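Local structure of beta-fructofuranosidase (Bifidobacterium adolescentis, 6NOB) at residues 158-163 with 219-224; 202-207 with 213-218; 271-276 with 446-451. The protein probably hydrolyses beta-fructofuranosides such as sucrose as a glycoside hydrolase of family 32, releasing fructose from the non-reducing end. All blocks are in the same frame, centred on the assembly; numbering follows the deposited sequence.

Contact 1: 158-163 with 219-224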
# COMPACT_ATOMS: atom_id res chain seq x y z
N MET A 158 -11.91 7.01 -5.58
CA MET A 158 -10.90 6.86 -4.55
C MET A 158 -11.06 7.88 -3.43
O MET A 158 -11.17 9.09 -3.69
CB MET A 158 -9.51 6.96 -5.17
CG MET A 158 -8.98 5.62 -5.66
SD MET A 158 -8.66 4.50 -4.28
CE MET A 158 -10.04 3.36 -4.38
N HIS A 159 -11.07 7.39 -2.19
CA HIS A 159 -10.99 8.17 -0.97
C HIS A 159 -9.62 7.98 -0.34
O HIS A 159 -8.81 7.15 -0.78
CB HIS A 159 -12.07 7.75 0.04
CG HIS A 159 -13.47 7.74 -0.50
ND1 HIS A 159 -13.83 7.07 -1.64
CD2 HIS A 159 -14.60 8.31 -0.02
CE1 HIS A 159 -15.12 7.23 -1.86
NE2 HIS A 159 -15.62 7.98 -0.88
N TRP A 160 -9.36 8.74 0.72
CA TRP A 160 -8.19 8.54 1.57
C TRP A 160 -8.66 8.07 2.94
O TRP A 160 -9.35 8.81 3.65
CB TRP A 160 -7.37 9.82 1.70
CG TRP A 160 -6.37 10.04 0.62
CD1 TRP A 160 -6.52 9.78 -0.71
CD2 TRP A 160 -5.05 10.57 0.78
NE1 TRP A 160 -5.37 10.12 -1.39
CE2 TRP A 160 -4.46 10.61 -0.50
CE3 TRP A 160 -4.31 11.03 1.88
CZ2 TRP A 160 -3.16 11.07 -0.71
CZ3 TRP A 160 -3.02 11.49 1.67
CH2 TRP A 160 -2.46 11.51 0.39
N GLY A 161 -8.31 6.83 3.30
CA GLY A 161 -8.44 6.40 4.67
C GLY A 161 -7.30 6.92 5.51
O GLY A 161 -6.31 7.46 5.01
N HIS A 162 -7.42 6.76 6.83
CA HIS A 162 -6.45 7.36 7.74
C HIS A 162 -6.37 6.56 9.03
O HIS A 162 -7.39 6.24 9.64
CB HIS A 162 -6.83 8.82 8.04
CG HIS A 162 -5.76 9.59 8.75
ND1 HIS A 162 -6.00 10.81 9.34
CD2 HIS A 162 -4.45 9.32 8.96
CE1 HIS A 162 -4.88 11.26 9.88
NE2 HIS A 162 -3.93 10.37 9.67
N ALA A 163 -5.14 6.24 9.44
CA ALA A 163 -4.87 5.55 10.69
C ALA A 163 -3.59 6.10 11.29
O ALA A 163 -2.71 6.59 10.58
CB ALA A 163 -4.76 4.03 10.49
N LEU A 219 0.22 17.53 2.38
CA LEU A 219 0.09 16.39 1.49
C LEU A 219 0.11 16.86 0.04
O LEU A 219 -0.42 17.92 -0.28
CB LEU A 219 -1.20 15.62 1.77
CG LEU A 219 -1.16 15.18 3.24
CD1 LEU A 219 -2.38 15.68 4.00
CD2 LEU A 219 -1.00 13.68 3.34
N TYR A 220 0.77 16.08 -0.81
CA TYR A 220 0.75 16.26 -2.25
C TYR A 220 0.18 14.99 -2.86
O TYR A 220 0.74 13.91 -2.65
CB TYR A 220 2.15 16.55 -2.80
CG TYR A 220 2.75 17.85 -2.33
CD1 TYR A 220 2.58 19.02 -3.06
CD2 TYR A 220 3.51 17.91 -1.16
CE1 TYR A 220 3.14 20.21 -2.64
CE2 TYR A 220 4.07 19.10 -0.73
CZ TYR A 220 3.88 20.25 -1.47
OH TYR A 220 4.43 21.44 -1.06
N LEU A 221 -0.92 15.11 -3.60
CA LEU A 221 -1.62 13.93 -4.10
C LEU A 221 -2.06 14.16 -5.54
O LEU A 221 -2.03 15.28 -6.06
CB LEU A 221 -2.83 13.58 -3.23
CG LEU A 221 -3.98 14.59 -3.25
CD1 LEU A 221 -5.32 13.87 -3.31
CD2 LEU A 221 -3.92 15.50 -2.03
N THR A 222 -2.48 13.07 -6.18
CA THR A 222 -3.01 13.10 -7.53
C THR A 222 -4.53 13.12 -7.49
O THR A 222 -5.15 12.35 -6.75
CB THR A 222 -2.54 11.88 -8.33
OG1 THR A 222 -1.13 11.95 -8.52
CG2 THR A 222 -3.24 11.82 -9.69
N ARG A 223 -5.12 14.02 -8.27
CA ARG A 223 -6.55 13.98 -8.58
C ARG A 223 -6.72 13.35 -9.96
O ARG A 223 -6.01 13.73 -10.90
CB ARG A 223 -7.17 15.37 -8.54
CG ARG A 223 -7.47 15.89 -7.14
CD ARG A 223 -8.70 15.22 -6.57
NE ARG A 223 -8.89 15.55 -5.16
CZ ARG A 223 -9.81 15.00 -4.38
NH1 ARG A 223 -10.64 14.09 -4.87
NH2 ARG A 223 -9.90 15.35 -3.10
N HIS A 224 -7.63 12.40 -10.06
CA HIS A 224 -7.86 11.65 -11.29
C HIS A 224 -9.27 11.91 -11.79
O HIS A 224 -10.23 11.83 -11.01
CB HIS A 224 -7.64 10.15 -11.06
CG HIS A 224 -7.79 9.31 -12.29
ND1 HIS A 224 -6.70 8.83 -12.99
CD2 HIS A 224 -8.88 8.85 -12.93
CE1 HIS A 224 -7.12 8.11 -14.02
NE2 HIS A 224 -8.45 8.11 -14.00
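The side chain of Trp-160 meets Leu-219 and Leu-221 through its two torsions together. The first (chi1 -86°) sets CG beside the backbone N, anti to the carbonyl carbon, and the second (chi2 39°) turns the ring. The six-membered part of the indole then reaches across to strand 216-227. The contact joins two neighbouring sheets of the five-bladed beta-propeller expected for the catalytic domain of this family. Strand 159-165 belongs to one sheet and strand 216-227 to the next. Their backbones stay well apart, with the CA atoms of Trp-160 and Leu-221 separated by 10.2 Å. One large ring bridges the gap.

Leu-219 and Leu-221 stand two residues apart on their strand, and both project toward the indole. They meet it differently. Leu-219 brings one methyl, CD2, to the edge of the ring near its plane, 3.4 Å from Trp-160 CZ3. Leu-221 lies obliquely to the ring and touches with CB, 3.6 Å from Trp-160 CZ2, rather than with its methyls. Its CG sits between the backbone N and the carbonyl carbon (chi1 67°).

The contact is apolar and buried. The polar end of the indole is satisfied elsewhere: NE1 bonds to the carbonyl O of Phe-195 on strand 190-202. At the other end of the ring, Trp-160 CH2 lies 3.9 Å from Leu-219 CD2.

Contact 2: 202-207 with 213-218; sequences VDEHDN and EANAIR
Val-202 O accepts two backbone N-H groups from the facing segment. Asn-215 N comes to 2.9 Å from Val-202 O, and Ala-216 N to 3.2 Å from the same oxygen. In return Val-202 N donates to Ala-216 O at 3.0 Å, in a nearly straight bond (176°). Val-202 and Ala-216 thus form an antiparallel hydrogen-bonded pair. Asn-215 and Ala-216 both face Val-202, a classic beta bulge.

A second grip joins the side chains. Arg-218 is bent at its third torsion (chi3 -67°), which turns the guanidinium edge to Asp-206. The guanidinium grips side-on, through NE and NH2, and both bonds go to one oxygen, with Arg-218 NH2 at 2.8 Å from Asp-206 OD1. That oxygen lies in the guanidinium plane, but both nitrogens reach it from the same face of the carboxylate, whose plane is 56° from theirs. Arg-218 NH1 turns to Thr-240 OG1 on the next strand.

Asp-203 shapes the loop. Its OD1 takes His-205 N and Asn-207 N from opposite faces of the carboxylate, and its OD2 takes Asn-207 ND2. Residues 203-206 form a type I turn, and the bond from His-205 N makes an Asx turn. Together these features make a bulged beta-hairpin connection between the adjacent strands 190-202 and 216-227, consistent with one blade of the five-bladed propeller expected for this family.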
# COMPACT_ATOMS: atom_id res chain seq x y z
N VAL A 202 5.56 20.26 7.97
CA VAL A 202 5.98 21.65 7.86
C VAL A 202 5.61 22.39 9.14
O VAL A 202 4.81 21.93 9.95
CB VAL A 202 5.34 22.35 6.64
CG1 VAL A 202 5.78 21.68 5.35
CG2 VAL A 202 3.83 22.36 6.76
N ASP A 203 6.22 23.57 9.31
CA ASP A 203 5.85 24.47 10.39
C ASP A 203 4.71 25.37 9.93
O ASP A 203 4.11 25.15 8.87
CB ASP A 203 7.08 25.25 10.88
CG ASP A 203 7.63 26.22 9.84
OD1 ASP A 203 7.03 26.40 8.76
OD2 ASP A 203 8.70 26.82 10.11
N GLU A 204 4.40 26.40 10.71
CA GLU A 204 3.25 27.25 10.40
C GLU A 204 3.48 28.14 9.18
O GLU A 204 2.50 28.69 8.65
CB GLU A 204 2.86 28.09 11.61
CG GLU A 204 3.70 29.35 11.81
CD GLU A 204 4.87 29.13 12.76
OE1 GLU A 204 5.34 27.98 12.89
OE2 GLU A 204 5.32 30.12 13.38
N HIS A 205 4.72 28.30 8.73
CA HIS A 205 5.02 29.05 7.51
C HIS A 205 5.37 28.13 6.34
O HIS A 205 5.93 28.60 5.35
CB HIS A 205 6.14 30.05 7.77
CG HIS A 205 5.86 31.01 8.87
ND1 HIS A 205 6.59 31.05 10.04
CD2 HIS A 205 4.91 31.98 8.99
CE1 HIS A 205 6.11 31.99 10.83
NE2 HIS A 205 5.09 32.57 10.22
N ASP A 206 5.05 26.84 6.45
CA ASP A 206 5.28 25.83 5.43
C ASP A 206 6.76 25.53 5.20
O ASP A 206 7.12 24.99 4.14
CB ASP A 206 4.60 26.21 4.10
CG ASP A 206 3.09 26.10 4.17
OD1 ASP A 206 2.58 24.99 4.39
OD2 ASP A 206 2.41 27.14 4.02
N ASN A 207 7.62 25.85 6.16
CA ASN A 207 9.00 25.37 6.10
C ASN A 207 9.04 23.89 6.48
O ASN A 207 8.53 23.52 7.54
CB ASN A 207 9.90 26.15 7.05
CG ASN A 207 10.00 27.61 6.70
OD1 ASN A 207 10.55 27.98 5.66
ND2 ASN A 207 9.48 28.46 7.57
N GLU A 213 8.51 18.49 15.58
CA GLU A 213 8.45 19.94 15.70
C GLU A 213 7.44 20.57 14.76
O GLU A 213 7.30 21.80 14.76
CB GLU A 213 9.82 20.54 15.43
CG GLU A 213 10.99 19.75 15.99
CD GLU A 213 12.33 20.34 15.59
OE1 GLU A 213 13.30 19.57 15.47
OE2 GLU A 213 12.40 21.57 15.39
N ALA A 214 6.74 19.77 13.95
CA ALA A 214 5.90 20.31 12.90
C ALA A 214 4.59 20.85 13.46
O ALA A 214 4.13 20.48 14.55
CB ALA A 214 5.62 19.24 11.84
N ASN A 215 3.97 21.75 12.69
CA ASN A 215 2.67 22.29 13.01
C ASN A 215 1.55 21.73 12.14
O ASN A 215 0.38 21.87 12.51
CB ASN A 215 2.68 23.82 12.87
CG ASN A 215 3.48 24.49 13.97
OD1 ASN A 215 4.55 25.05 13.72
ND2 ASN A 215 2.97 24.43 15.19
N ALA A 216 1.88 21.11 11.01
CA ALA A 216 0.89 20.55 10.11
C ALA A 216 1.57 19.55 9.18
O ALA A 216 2.79 19.57 9.01
CB ALA A 216 0.18 21.64 9.29
N ILE A 217 0.76 18.67 8.61
CA ILE A 217 1.18 17.78 7.53
C ILE A 217 0.73 18.40 6.22
O ILE A 217 -0.47 18.65 6.03
CB ILE A 217 0.60 16.37 7.69
CG1 ILE A 217 0.89 15.79 9.07
CG2 ILE A 217 1.14 15.45 6.60
CD1 ILE A 217 0.11 14.51 9.34
N ARG A 218 1.66 18.63 5.31
CA ARG A 218 1.32 19.01 3.95
C ARG A 218 1.33 17.77 3.07
O ARG A 218 2.33 17.04 3.02
CB ARG A 218 2.27 20.07 3.38
CG ARG A 218 1.89 20.49 1.96
CD ARG A 218 2.50 21.82 1.56
NE ARG A 218 1.96 22.95 2.31
CZ ARG A 218 0.75 23.47 2.11
NH1 ARG A 218 -0.06 22.95 1.20
NH2 ARG A 218 0.35 24.51 2.84

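Contact 3: 271-276 with 446-451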
# COMPACT_ATOMS: atom_id res chain seq x y z
N LYS A 271 5.74 12.23 -5.04
CA LYS A 271 6.53 11.95 -3.84
C LYS A 271 7.52 13.09 -3.66
O LYS A 271 8.40 13.29 -4.50
CB LYS A 271 7.24 10.60 -3.96
CG LYS A 271 7.12 9.73 -2.72
CD LYS A 271 7.76 10.40 -1.52
CE LYS A 271 7.61 9.57 -0.26
NZ LYS A 271 8.22 10.25 0.92
N VAL A 272 7.36 13.84 -2.58
CA VAL A 272 8.16 15.04 -2.32
C VAL A 272 9.21 14.70 -1.27
O VAL A 272 8.87 14.32 -0.14
CB VAL A 272 7.27 16.22 -1.88
CG1 VAL A 272 8.11 17.46 -1.63
CG2 VAL A 272 6.21 16.50 -2.93
N GLU A 273 10.48 14.84 -1.64
CA GLU A 273 11.60 14.48 -0.77
C GLU A 273 12.38 15.74 -0.45
O GLU A 273 12.83 16.45 -1.36
CB GLU A 273 12.51 13.45 -1.44
CG GLU A 273 13.80 13.20 -0.69
CD GLU A 273 13.57 12.68 0.72
OE1 GLU A 273 12.65 11.86 0.91
OE2 GLU A 273 14.30 13.11 1.64
N CYS A 274 12.58 16.01 0.84
CA CYS A 274 13.22 17.25 1.26
C CYS A 274 14.58 17.04 1.90
O CYS A 274 15.28 18.03 2.13
CB CYS A 274 12.31 18.01 2.23
SG CYS A 274 10.79 18.59 1.48
N GLY A 275 14.98 15.80 2.17
CA GLY A 275 16.18 15.55 2.94
C GLY A 275 17.38 15.06 2.16
O GLY A 275 18.31 14.50 2.75
N MET A 276 17.40 15.25 0.84
CA MET A 276 18.52 14.81 0.03
C MET A 276 19.59 15.89 -0.08
O MET A 276 19.39 17.05 0.28
CB MET A 276 18.04 14.40 -1.37
CG MET A 276 17.31 13.08 -1.41
SD MET A 276 16.93 12.57 -3.10
CE MET A 276 15.81 13.87 -3.59
N GLY A 446 15.76 9.58 11.26
CA GLY A 446 16.38 9.35 9.97
C GLY A 446 16.25 7.95 9.42
O GLY A 446 16.81 7.67 8.35
N ARG A 447 15.54 7.06 10.11
CA ARG A 447 15.25 5.74 9.57
C ARG A 447 14.42 5.86 8.30
O ARG A 447 13.42 6.58 8.27
CB ARG A 447 14.49 4.90 10.60
CG ARG A 447 15.34 3.99 11.44
CD ARG A 447 14.47 2.96 12.15
NE ARG A 447 13.22 3.54 12.63
CZ ARG A 447 12.30 2.87 13.32
NH1 ARG A 447 12.49 1.60 13.63
NH2 ARG A 447 11.19 3.48 13.72
N ARG A 448 14.83 5.16 7.25
CA ARG A 448 14.07 5.08 6.01
C ARG A 448 13.15 3.87 6.09
O ARG A 448 13.62 2.72 6.13
CB ARG A 448 15.00 5.00 4.81
CG ARG A 448 14.30 4.78 3.47
CD ARG A 448 13.29 5.88 3.17
NE ARG A 448 13.88 7.22 3.20
CZ ARG A 448 13.25 8.33 2.82
NH1 ARG A 448 13.86 9.50 2.87
NH2 ARG A 448 12.00 8.25 2.38
N ILE A 449 11.84 4.11 6.13
CA ILE A 449 10.83 3.08 6.35
C ILE A 449 9.88 3.07 5.16
O ILE A 449 9.42 4.13 4.72
CB ILE A 449 10.06 3.32 7.66
CG1 ILE A 449 11.05 3.44 8.83
CG2 ILE A 449 9.07 2.19 7.90
CD1 ILE A 449 10.44 4.03 10.08
N VAL A 450 9.57 1.87 4.66
CA VAL A 450 8.72 1.71 3.48
C VAL A 450 7.54 0.82 3.83
O VAL A 450 7.68 -0.18 4.54
CB VAL A 450 9.53 1.12 2.29
CG1 VAL A 450 10.20 -0.19 2.68
CG2 VAL A 450 8.64 0.94 1.07
N PHE A 451 6.36 1.20 3.32
CA PHE A 451 5.16 0.37 3.35
C PHE A 451 4.79 -0.04 1.94
O PHE A 451 5.04 0.68 0.97
CB PHE A 451 3.98 1.13 3.97
CG PHE A 451 3.95 1.11 5.46
CD1 PHE A 451 3.42 0.03 6.15
CD2 PHE A 451 4.42 2.19 6.19
CE1 PHE A 451 3.38 0.02 7.53
CE2 PHE A 451 4.38 2.19 7.57
CZ PHE A 451 3.86 1.11 8.24
O HOH W 1 10.82 10.00 0.07
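Residues 271-273 and 448-451 are extended strands that run in roughly opposite directions, each in its own sheet. They are not paired: the CA atoms of Glu-273 and Arg-448 lie 11.9 Å apart. Strand 268-273 is an outermost strand of its sheet and bonds to strand 285-295. Strand 448-454 lies between strands 435-442 and 468-481. Side chains and one water link the two segments.

Glu-273 and Arg-448 approach from opposite directions. Arg-448 folds at its second and third torsions (chi2 58°, chi3 56°), which swings the guanidinium toward the carboxylate. The salt bridge uses one nitrogen: Arg-448 NH1 lies 3.3 Å from Glu-273 OE1. It is long, and the flat groups are not coplanar, with their planes 62° apart. NH1 stands above the carboxylate plane. The other oxygen holds its own backbone, for Gly-275 N donates to Glu-273 OE2 at 2.8 Å. This bond fixes the carboxylate within the bend after the strand.

The water completes the network. It accepts from Lys-271 NZ at 2.7 Å and from Arg-448 NH2 at 3.1 Å, and it donates to Glu-273 OE1 at 2.7 Å. Lys-271 NZ and Arg-448 NH2, 4.5 Å apart, thus gather round the same carboxylate oxygen. Arg-448 bonds it directly through NH1, the lysine only through the water. This setting probably favours the ionised form of Glu-273. Lys-271 NZ also donates to Ser-440 O, and Arg-448 NH2 bonds to Ser-440 OG.

Phe-380 of strand 377-382 touches both Glu-273 and Arg-448, so three sheets meet here. The buried, water-linked ionic cluster joins sheets that are probably separate blades of the five-bladed propeller expected for family 32.

Contacts 1 and 2 share strand 216-227: residues 213-218 lead directly into 219-224. Along the chain, contact 2 is nested inside the loop closed by contact 1, and contact 3 opens later. The centres of contacts 1 and 2 lie about 19 Å apart. Those of contacts 1 and 3 are about 18 Å apart, and those of contacts 2 and 3 about 16 Å. Contacts 1 and 3 both reach the mixed sheet that holds strands 159-165 and 448-454. They also touch, where Tyr-220 CD2 packs 3.5 Å from Val-272 CG2. Contact 2 holds one sheet's hairpin, while contacts 1 and 3 tie different sheets, probably separate blades of the catalytic propeller.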